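Adenosine deaminase (Burkholderia ambifaria, PDB 4GXW) probably catalyses the zinc-dependent hydrolytic deamination of adenosine, adenine or a related purine. Local coordinates at residues C36-A41 against R95-E100; A41-T46 against L102-A107; F115-T120 against I128-A133. All blocks are in the same frame, centred on the assembly; numbering follows the deposited sequence.

Contact 1: C36-A41 against R95-E100; sequences CHLLGA and RRIAYE. With ZN (zinc ion), chain C.
L38, L39 and I97 make a buried apolar contact between the loop after strand 31-33 and helix 91-106, in the interior of the TIM-barrel domain. The CA atoms of L38 and A98 lie 6.6 Å apart, so the 3-10 turn at L38 sits close against the helix. On the loop side L38 carries most of the contact, and on the helix side I97. With CG anti to its own backbone N (chi1 -178°), L38 sends its fork to the helix, where CD1 rests 3.6 Å from A98 CA, over the backbone. Its CG meets I97 CD1 at 3.8 Å, the two side chains crossing at about a right angle. I97 CD1 also takes L39 CD1 at 3.9 Å and so lies against both leucines. One polar link accompanies the carbon contacts: water 1 donates to A41 O (2.8 Å) and to I97 O (2.7 Å), joining two backbone carbonyls that could not bond to each other. Next to L38, H37 turns the other way, its NE2 2.1 Å from the zinc ion, whose site H35, H216, D301 and water 2 complete. The chemistry thus divides between neighbouring residues: H37 serves the metal, L38 packs on the helix through carbon alone, and the water at A41 O adds the polar link.

Contact 2: A41-T46 against L102-A107; sequences AVRHDT and LEDAAA
R43 meets E103 and D104 with its guanidinium edge, forming a salt-bridge network. Its NE donates to D104 OD2 at 2.9 Å with an N-H...O angle of 163°, arriving on the syn side of the carboxylate. NH2 gives an equally short bond of 2.9 Å to E103 OE1, met from well above the carboxylate plane, and a weak one of 3.1 Å to D104 OD1, bent to 122°. The D104 carboxylate plane is turned 37° from the guanidinium. Two good bonds and one weak one, to two acids, should limit its rotation; NH2 is also probably bonded to E100 O. R43 is extended from CG to NE and approaches D104 from the opposite direction, while E103, also extended, comes across at about a right angle. In the next shell, water 4 accepts from R43 NH1 and donates to E103 OE1 at 2.7 Å, and water 3 donates both to A41 O and to D104 OD2 (2.8 Å). A third acid, E100, forms a long, weak ion pair with R43 NH1 and a hydrogen bond with T46 OG1. The arrangement is a surface salt-bridge network in a TIM-barrel enzyme, tying R43, the N-cap residue of helix 44-54, to the C-terminal part of helix 91-106.

Contact 3: F115-T120 against I128-A133; sequences FFWNPT and IPYADA
W117 and Y130 bring their six-membered rings together, with P119 and A133 beside them, in a buried apolar contact between the end of strand 110-117 with the first turn of helix 119-126, and the start of helix 130-148. The main bump is the far end of the indole. Its CH2 comes 3.5 Å from Y130 CE2, and the neighbouring CZ3 lies 3.6 Å from the same CE2, so one corner of the phenol ring is set against the outer bond of the tryptophan. The pair is oblique, centroids 5.4 Å apart and planes at 34°, neither a parallel stack nor an edge-to-face pair. Beside this corner, A133 fills in with its methyl group: CB is 3.7 Å from W117 CZ2. As A133 and Y130 lie three residues apart, about one helical turn, they frame a shallow hollow for the indole end. P119, at the start of helix 119-126, completes the fit. Its CB meets the edge of the tyrosine ring in its plane, 3.7 Å from Y130 CE2, and its CA lies 3.7 Å above one face of W117, offset toward the rim. The proline sits beside their meeting point, touching both; P119 and Y130 lie side by side, pointing the same way. With CG anti to its backbone N (chi1 -176°), Y130 brings its ring nearer to W117 and P119 than its departure from the backbone would suggest. The polar atoms find partners nearby: W117 NE1 bonds to T122 OG1 and Y130 OH to Q134 OE1. Around the contact, Y130 stacks with W173 of helix 164-176, I170 of that helix touches P119, and I137 of helix 130-148 touches W117, while W117 pairs through its backbone with I155 of the adjacent parallel strand 151-159.

In the fold
Contacts 1 and 3 are buried and apolar, whereas contact 2 lies at the surface and works through charge. Contacts 1 and 2 both use helix 91-106 and share A41; their centres are 7 Å apart, and they pack directly where I97 CG2 lies 3.9 Å from V42 CG2. Successive portions of one helix thus take the loop first with carbon, then with acids. Contact 3 lies at the end of the next strand, 110-117, and involves the helices that follow it; the strand reaches contact 1 through probable backbone hydrogen bonds: F116 N with C36 O, F116 O with L38 N. Aliphatic branches and one water serve contact 1; aromatic rings and a proline serve contact 3.

Contact 1: C36-A41 against R95-E100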
ATOM      1  N   CYS A  36      -1.640  -0.712  -0.848  1.00  8.25           N
ATOM      2  CA  CYS A  36      -2.817  -0.576  -0.004  1.00  7.96           C
ATOM      3  C   CYS A  36      -3.615  -1.861  -0.049  1.00  8.13           C
ATOM      4  O   CYS A  36      -3.954  -2.349  -1.127  1.00  8.66           O
ATOM      5  CB  CYS A  36      -3.698   0.574  -0.490  1.00  8.05           C
ATOM      6  SG  CYS A  36      -5.090   0.873   0.608  1.00 12.51           S
ATOM      7  N   HIS A  37      -3.925  -2.399   1.123  1.00  8.83           N
ATOM      8  CA  HIS A  37      -4.751  -3.599   1.215  1.00  8.35           C
ATOM      9  C   HIS A  37      -6.208  -3.191   1.349  1.00  8.44           C
ATOM     10  O   HIS A  37      -6.573  -2.450   2.271  1.00  9.14           O
ATOM     11  CB  HIS A  37      -4.309  -4.485   2.388  1.00 11.26           C
ATOM     12  CG  HIS A  37      -2.870  -4.887   2.312  1.00 10.42           C
ATOM     13  ND1 HIS A  37      -2.448  -6.076   1.748  1.00 12.20           N
ATOM     14  CD2 HIS A  37      -1.746  -4.230   2.690  1.00 11.38           C
ATOM     15  CE1 HIS A  37      -1.126  -6.133   1.794  1.00 11.97           C
ATOM     16  NE2 HIS A  37      -0.676  -5.024   2.357  1.00 12.92           N
ATOM     17  N   LEU A  38      -7.027  -3.679   0.419  1.00  9.25           N
ATOM     18  CA  LEU A  38      -8.467  -3.448   0.430  1.00  9.09           C
ATOM     19  C   LEU A  38      -9.080  -3.645   1.817  1.00  9.07           C
ATOM     20  O   LEU A  38      -9.828  -2.794   2.306  1.00  9.43           O
ATOM     21  CB  LEU A  38      -9.143  -4.396  -0.563  1.00 10.53           C
ATOM     22  CG  LEU A  38     -10.658  -4.232  -0.683  1.00 10.06           C
ATOM     23  CD1 LEU A  38     -11.022  -2.819  -1.136  1.00 12.09           C
ATOM     24  CD2 LEU A  38     -11.226  -5.286  -1.619  1.00 11.88           C
ATOM     25  N   LEU A  39      -8.750  -4.762   2.456  1.00  9.05           N
ATOM     26  CA  LEU A  39      -9.353  -5.113   3.732  1.00  9.49           C
ATOM     27  C   LEU A  39      -8.771  -4.301   4.893  1.00 10.16           C
ATOM     28  O   LEU A  39      -9.292  -4.347   6.007  1.00 13.57           O
ATOM     29  CB  LEU A  39      -9.251  -6.627   3.985  1.00 10.77           C
ATOM     30  CG  LEU A  39     -10.420  -7.477   3.448  1.00 10.06           C
ATOM     31  CD1 LEU A  39     -10.598  -7.318   1.934  1.00 12.76           C
ATOM     32  CD2 LEU A  39     -10.230  -8.945   3.821  1.00 10.76           C
ATOM     33  N   GLY A  40      -7.702  -3.554   4.624  1.00 10.25           N
ATOM     34  CA  GLY A  40      -7.170  -2.601   5.590  1.00 13.21           C
ATOM     35  C   GLY A  40      -7.659  -1.173   5.376  1.00 11.21           C
ATOM     36  O   GLY A  40      -7.158  -0.226   6.001  1.00 12.00           O
ATOM     37  N   ALA A  41      -8.631  -1.022   4.477  1.00  9.92           N
ATOM     38  CA  ALA A  41      -9.193   0.279   4.120  1.00  9.89           C
ATOM     39  C   ALA A  41     -10.700   0.327   4.354  1.00  9.96           C
ATOM     40  O   ALA A  41     -11.379   1.192   3.817  1.00 10.80           O
ATOM     41  CB  ALA A  41      -8.878   0.621   2.669  1.00 11.32           C
ATOM     42  N   ARG A  95     -17.631  -5.163  -3.522  1.00 10.31           N
ATOM     43  CA  ARG A  95     -17.893  -3.995  -4.354  1.00  9.31           C
ATOM     44  C   ARG A  95     -17.905  -2.748  -3.474  1.00  9.84           C
ATOM     45  O   ARG A  95     -17.239  -1.743  -3.776  1.00  9.88           O
ATOM     46  CB  ARG A  95     -19.249  -4.102  -5.066  1.00  9.78           C
ATOM     47  CG  ARG A  95     -19.558  -2.878  -5.935  1.00 11.75           C
ATOM     48  CD  ARG A  95     -21.050  -2.614  -6.136  1.00 13.08           C
ATOM     49  NE  ARG A  95     -21.785  -2.627  -4.875  1.00 13.85           N
ATOM     50  CZ  ARG A  95     -21.866  -1.607  -4.023  1.00 13.17           C
ATOM     51  NH1 ARG A  95     -21.280  -0.443  -4.280  1.00 15.32           N
ATOM     52  NH2 ARG A  95     -22.563  -1.749  -2.902  1.00 14.74           N
ATOM     53  N   ARG A  96     -18.672  -2.806  -2.389  1.00  9.52           N
ATOM     54  CA  ARG A  96     -18.795  -1.655  -1.495  1.00 10.04           C
ATOM     55  C   ARG A  96     -17.451  -1.178  -0.943  1.00  9.30           C
ATOM     56  O   ARG A  96     -17.143   0.022  -0.974  1.00  9.73           O
ATOM     57  CB  ARG A  96     -19.771  -1.946  -0.348  1.00 11.10           C
ATOM     58  CG  ARG A  96     -19.960  -0.761   0.579  1.00 12.28           C
ATOM     59  CD  ARG A  96     -20.984  -1.055   1.650  1.00 13.34           C
ATOM     60  NE  ARG A  96     -21.107   0.064   2.577  1.00 15.21           N
ATOM     61  CZ  ARG A  96     -21.992   0.130   3.564  1.00 19.44           C
ATOM     62  NH1 ARG A  96     -22.845  -0.861   3.759  1.00 19.04           N
ATOM     63  NH2 ARG A  96     -22.019   1.191   4.352  1.00 21.51           N
ATOM     64  N   ILE A  97     -16.648  -2.098  -0.421  1.00  9.55           N
ATOM     65  CA  ILE A  97     -15.407  -1.656   0.202  1.00  9.80           C
ATOM     66  C   ILE A  97     -14.386  -1.167  -0.829  1.00 10.18           C
ATOM     67  O   ILE A  97     -13.606  -0.258  -0.532  1.00 10.07           O
ATOM     68  CB  ILE A  97     -14.813  -2.669   1.221  1.00  8.81           C
ATOM     69  CG1 ILE A  97     -14.441  -3.997   0.564  1.00 10.24           C
ATOM     70  CG2 ILE A  97     -15.792  -2.877   2.376  1.00 10.70           C
ATOM     71  CD1 ILE A  97     -13.675  -4.904   1.501  1.00 10.23           C
ATOM     72  N   ALA A  98     -14.416  -1.722  -2.041  1.00  8.72           N
ATOM     73  CA  ALA A  98     -13.554  -1.214  -3.111  1.00  9.06           C
ATOM     74  C   ALA A  98     -13.957   0.214  -3.486  1.00  9.69           C
ATOM     75  O   ALA A  98     -13.110   1.102  -3.608  1.00 10.40           O
ATOM     76  CB  ALA A  98     -13.590  -2.137  -4.327  1.00 10.70           C
ATOM     77  N   TYR A  99     -15.258   0.433  -3.647  1.00  9.24           N
ATOM     78  CA  TYR A  99     -15.778   1.739  -4.031  1.00  9.25           C
ATOM     79  C   TYR A  99     -15.464   2.770  -2.951  1.00 10.19           C
ATOM     80  O   TYR A  99     -15.035   3.888  -3.262  1.00 10.04           O
ATOM     81  CB  TYR A  99     -17.285   1.638  -4.265  1.00 11.49           C
ATOM     82  CG  TYR A  99     -17.974   2.929  -4.641  1.00 10.83           C
ATOM     83  CD1 TYR A  99     -17.942   3.406  -5.943  1.00 11.84           C
ATOM     84  CD2 TYR A  99     -18.683   3.659  -3.690  1.00 13.60           C
ATOM     85  CE1 TYR A  99     -18.595   4.574  -6.288  1.00 13.16           C
ATOM     86  CE2 TYR A  99     -19.340   4.836  -4.030  1.00 15.93           C
ATOM     87  CZ  TYR A  99     -19.289   5.287  -5.330  1.00 14.81           C
ATOM     88  OH  TYR A  99     -19.940   6.459  -5.676  1.00 16.00           O
ATOM     89  N   GLU A 100     -15.658   2.398  -1.685  1.00  9.73           N
ATOM     90  CA  GLU A 100     -15.424   3.341  -0.588  1.00 10.88           C
ATOM     91  C   GLU A 100     -13.944   3.664  -0.393  1.00 10.11           C
ATOM     92  O   GLU A 100     -13.595   4.803  -0.088  1.00 10.28           O
ATOM     93  CB  GLU A 100     -16.069   2.846   0.715  1.00  9.80           C
ATOM     94  CG  GLU A 100     -17.585   2.820   0.622  1.00 11.83           C
ATOM     95  CD  GLU A 100     -18.293   2.428   1.902  1.00 12.11           C
ATOM     96  OE1 GLU A 100     -17.623   2.099   2.904  1.00 14.90           O
ATOM     97  OE2 GLU A 100     -19.550   2.453   1.903  1.00 13.75           O
TER
HETATM   98 ZN    ZN C 401       1.246  -4.398   2.856  0.72 10.58          ZN
HETATM   99  O   HOH W   1     -13.386   0.350   2.066  1.00 12.04           O
HETATM  100  O   HOH W   2       2.298  -4.527   4.516  1.00 13.73           O

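Contact 2: A41-T46 against L102-A107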
ATOM      1  N   ALA A  41      -8.631  -1.022   4.477  1.00  9.92           N
ATOM      2  CA  ALA A  41      -9.193   0.279   4.120  1.00  9.89           C
ATOM      3  C   ALA A  41     -10.700   0.327   4.354  1.00  9.96           C
ATOM      4  O   ALA A  41     -11.379   1.192   3.817  1.00 10.80           O
ATOM      5  CB  ALA A  41      -8.878   0.621   2.669  1.00 11.32           C
ATOM      6  N   VAL A  42     -11.229  -0.606   5.139  1.00 10.18           N
ATOM      7  CA  VAL A  42     -12.652  -0.587   5.449  1.00 10.71           C
ATOM      8  C   VAL A  42     -12.957   0.494   6.484  1.00 11.76           C
ATOM      9  O   VAL A  42     -12.322   0.546   7.541  1.00 13.77           O
ATOM     10  CB  VAL A  42     -13.123  -1.973   5.953  1.00 10.83           C
ATOM     11  CG1 VAL A  42     -14.597  -1.945   6.294  1.00 11.42           C
ATOM     12  CG2 VAL A  42     -12.832  -3.043   4.897  1.00 11.46           C
ATOM     13  N   ARG A  43     -13.924   1.356   6.180  1.00 12.41           N
ATOM     14  CA  ARG A  43     -14.310   2.412   7.117  1.00 13.24           C
ATOM     15  C   ARG A  43     -14.921   1.798   8.372  1.00 13.39           C
ATOM     16  O   ARG A  43     -15.656   0.809   8.287  1.00 13.44           O
ATOM     17  CB  ARG A  43     -15.320   3.358   6.471  1.00 14.45           C
ATOM     18  CG  ARG A  43     -14.809   4.096   5.244  1.00 13.43           C
ATOM     19  CD  ARG A  43     -15.928   4.912   4.623  1.00 13.70           C
ATOM     20  NE  ARG A  43     -15.563   5.447   3.317  1.00 10.31           N
ATOM     21  CZ  ARG A  43     -16.436   5.898   2.429  1.00 11.81           C
ATOM     22  NH1 ARG A  43     -17.738   5.901   2.703  1.00 15.67           N
ATOM     23  NH2 ARG A  43     -16.011   6.344   1.259  1.00 14.23           N
ATOM     24  N   HIS A  44     -14.630   2.391   9.526  1.00 19.79           N
ATOM     25  CA  HIS A  44     -15.158   1.884  10.790  1.00 20.86           C
ATOM     26  C   HIS A  44     -16.664   1.640  10.730  1.00 20.69           C
ATOM     27  O   HIS A  44     -17.145   0.583  11.142  1.00 20.93           O
ATOM     28  CB  HIS A  44     -14.825   2.847  11.930  1.00 22.20           C
ATOM     29  CG  HIS A  44     -15.438   2.465  13.242  1.00 26.80           C
ATOM     30  ND1 HIS A  44     -16.718   2.832  13.599  1.00 27.81           N
ATOM     31  CD2 HIS A  44     -14.952   1.743  14.277  1.00 28.81           C
ATOM     32  CE1 HIS A  44     -16.990   2.356  14.801  1.00 25.07           C
ATOM     33  NE2 HIS A  44     -15.937   1.689  15.234  1.00 30.11           N
ATOM     34  N   ASP A  45     -17.411   2.596  10.191  1.00 20.34           N
ATOM     35  CA  ASP A  45     -18.864   2.458  10.176  1.00 20.32           C
ATOM     36  C   ASP A  45     -19.369   1.415   9.166  1.00 19.24           C
ATOM     37  O   ASP A  45     -20.444   0.832   9.338  1.00 19.37           O
ATOM     38  CB  ASP A  45     -19.534   3.819   9.973  1.00 23.10           C
ATOM     39  CG  ASP A  45     -19.302   4.762  11.144  1.00 30.08           C
ATOM     40  OD1 ASP A  45     -18.753   4.328  12.182  1.00 30.39           O
ATOM     41  OD2 ASP A  45     -19.675   5.947  11.031  1.00 38.50           O
ATOM     42  N   THR A  46     -18.591   1.168   8.123  1.00 18.28           N
ATOM     43  CA  THR A  46     -18.927   0.086   7.205  1.00 17.41           C
ATOM     44  C   THR A  46     -18.638  -1.271   7.849  1.00 17.90           C
ATOM     45  O   THR A  46     -19.392  -2.227   7.662  1.00 18.42           O
ATOM     46  CB  THR A  46     -18.198   0.246   5.861  1.00 16.79           C
ATOM     47  OG1 THR A  46     -18.647   1.464   5.256  1.00 19.10           O
ATOM     48  CG2 THR A  46     -18.501  -0.919   4.933  1.00 18.00           C
ATOM     49  N   LEU A 102     -11.702   3.671  -2.843  1.00  9.73           N
ATOM     50  CA  LEU A 102     -11.325   4.524  -3.959  1.00 10.02           C
ATOM     51  C   LEU A 102     -11.886   5.940  -3.799  1.00  9.93           C
ATOM     52  O   LEU A 102     -11.220   6.916  -4.157  1.00 10.05           O
ATOM     53  CB  LEU A 102     -11.707   3.894  -5.306  1.00  9.31           C
ATOM     54  CG  LEU A 102     -10.922   2.619  -5.632  1.00  8.47           C
ATOM     55  CD1 LEU A 102     -11.544   1.849  -6.782  1.00 10.69           C
ATOM     56  CD2 LEU A 102      -9.458   2.933  -5.924  1.00 10.28           C
ATOM     57  N   GLU A 103     -13.090   6.059  -3.241  1.00 10.66           N
ATOM     58  CA  GLU A 103     -13.638   7.375  -2.905  1.00 10.61           C
ATOM     59  C   GLU A 103     -12.740   8.119  -1.915  1.00 10.60           C
ATOM     60  O   GLU A 103     -12.435   9.297  -2.092  1.00 11.02           O
ATOM     61  CB  GLU A 103     -15.042   7.243  -2.316  1.00 11.47           C
ATOM     62  CG  GLU A 103     -15.640   8.585  -1.931  1.00 12.31           C
ATOM     63  CD  GLU A 103     -17.060   8.494  -1.406  1.00 12.70           C
ATOM     64  OE1 GLU A 103     -17.497   7.391  -1.005  1.00 15.24           O
ATOM     65  OE2 GLU A 103     -17.742   9.550  -1.388  1.00 18.62           O
ATOM     66  N   ASP A 104     -12.320   7.422  -0.865  1.00 11.53           N
ATOM     67  CA  ASP A 104     -11.459   8.030   0.145  1.00 11.14           C
ATOM     68  C   ASP A 104     -10.084   8.404  -0.411  1.00 10.18           C
ATOM     69  O   ASP A 104      -9.542   9.460  -0.060  1.00 11.43           O
ATOM     70  CB  ASP A 104     -11.316   7.120   1.368  1.00 11.16           C
ATOM     71  CG  ASP A 104     -12.612   6.993   2.164  1.00 14.96           C
ATOM     72  OD1 ASP A 104     -13.491   7.881   2.053  1.00 15.78           O
ATOM     73  OD2 ASP A 104     -12.747   6.006   2.923  1.00 15.10           O
ATOM     74  N   ALA A 105      -9.522   7.560  -1.270  1.00 10.05           N
ATOM     75  CA  ALA A 105      -8.243   7.878  -1.904  1.00 10.19           C
ATOM     76  C   ALA A 105      -8.377   9.102  -2.818  1.00 11.09           C
ATOM     77  O   ALA A 105      -7.543  10.022  -2.781  1.00  9.95           O
ATOM     78  CB  ALA A 105      -7.728   6.671  -2.687  1.00  9.82           C
ATOM     79  N   ALA A 106      -9.439   9.129  -3.621  1.00 10.02           N
ATOM     80  CA  ALA A 106      -9.678  10.247  -4.536  1.00 12.88           C
ATOM     81  C   ALA A 106      -9.796  11.570  -3.791  1.00 12.30           C
ATOM     82  O   ALA A 106      -9.356  12.607  -4.289  1.00 11.85           O
ATOM     83  CB  ALA A 106     -10.918  10.000  -5.391  1.00 11.39           C
ATOM     84  N   ALA A 107     -10.370  11.530  -2.593  1.00 11.41           N
ATOM     85  CA  ALA A 107     -10.557  12.734  -1.791  1.00 12.65           C
ATOM     86  C   ALA A 107      -9.212  13.356  -1.409  1.00 12.53           C
ATOM     87  O   ALA A 107      -9.145  14.537  -1.068  1.00 15.06           O
ATOM     88  CB  ALA A 107     -11.386  12.424  -0.549  1.00 13.35           C
TER
HETATM   89  O   HOH W   3     -11.120   3.783   2.750  1.00 13.52           O
HETATM   90  O   HOH W   4     -19.691   6.815   0.546  1.00 29.12           O

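Contact 3: F115-T120 against I128-A133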
ATOM      1  N   PHE A 115      -4.363  -1.711  -5.652  1.00  8.84           N
ATOM      2  CA  PHE A 115      -4.638  -2.235  -4.315  1.00  9.29           C
ATOM      3  C   PHE A 115      -4.691  -3.756  -4.260  1.00  8.24           C
ATOM      4  O   PHE A 115      -5.021  -4.416  -5.253  1.00  9.33           O
ATOM      5  CB  PHE A 115      -5.900  -1.587  -3.716  1.00  9.23           C
ATOM      6  CG  PHE A 115      -7.170  -1.858  -4.486  1.00  8.98           C
ATOM      7  CD1 PHE A 115      -7.546  -1.056  -5.556  1.00  9.99           C
ATOM      8  CD2 PHE A 115      -8.002  -2.904  -4.124  1.00  8.56           C
ATOM      9  CE1 PHE A 115      -8.742  -1.303  -6.252  1.00  9.31           C
ATOM     10  CE2 PHE A 115      -9.184  -3.147  -4.810  1.00  9.62           C
ATOM     11  CZ  PHE A 115      -9.547  -2.353  -5.881  1.00  9.88           C
ATOM     12  N   PHE A 116      -4.335  -4.292  -3.093  1.00  7.68           N
ATOM     13  CA  PHE A 116      -4.197  -5.728  -2.863  1.00  7.71           C
ATOM     14  C   PHE A 116      -5.481  -6.357  -2.312  1.00  8.04           C
ATOM     15  O   PHE A 116      -6.143  -5.789  -1.437  1.00  8.79           O
ATOM     16  CB  PHE A 116      -3.089  -5.991  -1.840  1.00  7.71           C
ATOM     17  CG  PHE A 116      -1.718  -5.492  -2.243  1.00  7.76           C
ATOM     18  CD1 PHE A 116      -1.182  -5.771  -3.491  1.00  9.05           C
ATOM     19  CD2 PHE A 116      -0.964  -4.727  -1.360  1.00 10.17           C
ATOM     20  CE1 PHE A 116       0.088  -5.310  -3.840  1.00 10.05           C
ATOM     21  CE2 PHE A 116       0.309  -4.271  -1.713  1.00  9.62           C
ATOM     22  CZ  PHE A 116       0.824  -4.567  -2.959  1.00 10.84           C
ATOM     23  N   TRP A 117      -5.796  -7.554  -2.802  1.00  7.76           N
ATOM     24  CA  TRP A 117      -6.922  -8.341  -2.299  1.00  7.59           C
ATOM     25  C   TRP A 117      -6.480  -9.793  -2.298  1.00  9.37           C
ATOM     26  O   TRP A 117      -5.899 -10.250  -3.284  1.00 10.18           O
ATOM     27  CB  TRP A 117      -8.140  -8.168  -3.211  1.00  9.16           C
ATOM     28  CG  TRP A 117      -9.169  -9.272  -3.121  1.00  7.80           C
ATOM     29  CD1 TRP A 117      -9.874  -9.664  -2.008  1.00  8.43           C
ATOM     30  CD2 TRP A 117      -9.621 -10.115  -4.191  1.00  8.21           C
ATOM     31  NE1 TRP A 117     -10.733 -10.703  -2.329  1.00  8.49           N
ATOM     32  CE2 TRP A 117     -10.600 -10.982  -3.665  1.00  8.13           C
ATOM     33  CE3 TRP A 117      -9.304 -10.200  -5.553  1.00  8.93           C
ATOM     34  CZ2 TRP A 117     -11.237 -11.944  -4.446  1.00  9.10           C
ATOM     35  CZ3 TRP A 117      -9.946 -11.141  -6.325  1.00  8.64           C
ATOM     36  CH2 TRP A 117     -10.904 -12.000  -5.770  1.00  9.30           C
ATOM     37  N   ASN A 118      -6.728 -10.510  -1.201  1.00  8.71           N
ATOM     38  CA  ASN A 118      -6.386 -11.936  -1.126  1.00  9.91           C
ATOM     39  C   ASN A 118      -7.561 -12.833  -1.512  1.00  9.68           C
ATOM     40  O   ASN A 118      -8.492 -13.029  -0.732  1.00 10.12           O
ATOM     41  CB  ASN A 118      -5.916 -12.325   0.276  1.00 12.67           C
ATOM     42  CG  ASN A 118      -4.751 -11.502   0.762  1.00 12.70           C
ATOM     43  OD1 ASN A 118      -4.944 -10.533   1.505  1.00 13.97           O
ATOM     44  ND2 ASN A 118      -3.529 -11.889   0.375  1.00 10.72           N
ATOM     45  N   PRO A 119      -7.519 -13.398  -2.725  1.00  7.81           N
ATOM     46  CA  PRO A 119      -8.634 -14.264  -3.135  1.00  8.92           C
ATOM     47  C   PRO A 119      -8.748 -15.568  -2.356  1.00  8.73           C
ATOM     48  O   PRO A 119      -9.843 -16.124  -2.293  1.00  9.55           O
ATOM     49  CB  PRO A 119      -8.328 -14.582  -4.601  1.00 11.92           C
ATOM     50  CG  PRO A 119      -7.245 -13.651  -5.013  1.00 15.17           C
ATOM     51  CD  PRO A 119      -6.507 -13.236  -3.781  1.00 10.00           C
ATOM     52  N   THR A 120      -7.645 -16.061  -1.794  1.00  9.05           N
ATOM     53  CA  THR A 120      -7.700 -17.319  -1.056  1.00  8.99           C
ATOM     54  C   THR A 120      -8.689 -17.236   0.105  1.00  8.39           C
ATOM     55  O   THR A 120      -9.566 -18.095   0.247  1.00  9.69           O
ATOM     56  CB  THR A 120      -6.314 -17.751  -0.552  1.00 10.06           C
ATOM     57  OG1 THR A 120      -5.418 -17.856  -1.662  1.00 10.22           O
ATOM     58  CG2 THR A 120      -6.390 -19.087   0.169  1.00 12.11           C
ATOM     59  N   ILE A 128     -17.038 -17.284  -1.254  1.00  9.50           N
ATOM     60  CA  ILE A 128     -17.527 -16.532  -2.404  1.00 10.37           C
ATOM     61  C   ILE A 128     -16.685 -16.909  -3.618  1.00  9.66           C
ATOM     62  O   ILE A 128     -15.468 -16.747  -3.602  1.00 10.65           O
ATOM     63  CB  ILE A 128     -17.415 -15.021  -2.165  1.00 10.52           C
ATOM     64  CG1 ILE A 128     -18.241 -14.615  -0.937  1.00 12.77           C
ATOM     65  CG2 ILE A 128     -17.874 -14.252  -3.396  1.00 13.65           C
ATOM     66  CD1 ILE A 128     -18.035 -13.170  -0.509  1.00 14.67           C
ATOM     67  N   PRO A 129     -17.323 -17.445  -4.667  1.00  9.80           N
ATOM     68  CA  PRO A 129     -16.557 -17.873  -5.844  1.00 11.05           C
ATOM     69  C   PRO A 129     -15.717 -16.747  -6.442  1.00  9.95           C
ATOM     70  O   PRO A 129     -16.156 -15.581  -6.456  1.00  9.27           O
ATOM     71  CB  PRO A 129     -17.648 -18.302  -6.830  1.00 11.62           C
ATOM     72  CG  PRO A 129     -18.782 -18.740  -5.951  1.00 15.25           C
ATOM     73  CD  PRO A 129     -18.751 -17.796  -4.772  1.00 11.12           C
ATOM     74  N   TYR A 130     -14.518 -17.098  -6.913  1.00  9.04           N
ATOM     75  CA  TYR A 130     -13.585 -16.120  -7.461  1.00  8.54           C
ATOM     76  C   TYR A 130     -14.252 -15.208  -8.494  1.00  9.72           C
ATOM     77  O   TYR A 130     -14.114 -13.988  -8.441  1.00  8.92           O
ATOM     78  CB  TYR A 130     -12.349 -16.783  -8.109  1.00  9.32           C
ATOM     79  CG  TYR A 130     -11.371 -15.734  -8.562  1.00  8.69           C
ATOM     80  CD1 TYR A 130     -11.468 -15.155  -9.825  1.00 10.17           C
ATOM     81  CD2 TYR A 130     -10.387 -15.264  -7.704  1.00  9.99           C
ATOM     82  CE1 TYR A 130     -10.616 -14.154 -10.223  1.00  8.87           C
ATOM     83  CE2 TYR A 130      -9.519 -14.262  -8.092  1.00  8.80           C
ATOM     84  CZ  TYR A 130      -9.639 -13.701  -9.348  1.00  8.52           C
ATOM     85  OH  TYR A 130      -8.772 -12.693  -9.714  1.00  9.97           O
ATOM     86  N   ALA A 131     -14.936 -15.814  -9.459  1.00  8.88           N
ATOM     87  CA  ALA A 131     -15.499 -15.060 -10.578  1.00  9.39           C
ATOM     88  C   ALA A 131     -16.451 -13.968 -10.101  1.00  9.10           C
ATOM     89  O   ALA A 131     -16.433 -12.846 -10.606  1.00  9.69           O
ATOM     90  CB  ALA A 131     -16.202 -15.996 -11.553  1.00 10.65           C
ATOM     91  N   ASP A 132     -17.275 -14.301  -9.113  1.00  8.98           N
ATOM     92  CA  ASP A 132     -18.220 -13.336  -8.559  1.00 10.21           C
ATOM     93  C   ASP A 132     -17.525 -12.265  -7.734  1.00  9.50           C
ATOM     94  O   ASP A 132     -17.895 -11.098  -7.782  1.00  9.70           O
ATOM     95  CB  ASP A 132     -19.278 -14.050  -7.719  1.00 11.99           C
ATOM     96  CG  ASP A 132     -20.072 -15.051  -8.520  1.00 12.54           C
ATOM     97  OD1 ASP A 132     -20.368 -14.752  -9.699  1.00 14.43           O
ATOM     98  OD2 ASP A 132     -20.400 -16.124  -7.980  1.00 13.46           O
ATOM     99  N   ALA A 133     -16.511 -12.672  -6.977  1.00  9.82           N
ATOM    100  CA  ALA A 133     -15.767 -11.725  -6.154  1.00  9.42           C
ATOM    101  C   ALA A 133     -15.030 -10.707  -7.024  1.00  9.25           C
ATOM    102  O   ALA A 133     -15.105  -9.497  -6.788  1.00  9.29           O
ATOM    103  CB  ALA A 133     -14.795 -12.460  -5.249  1.00  9.78           C
TER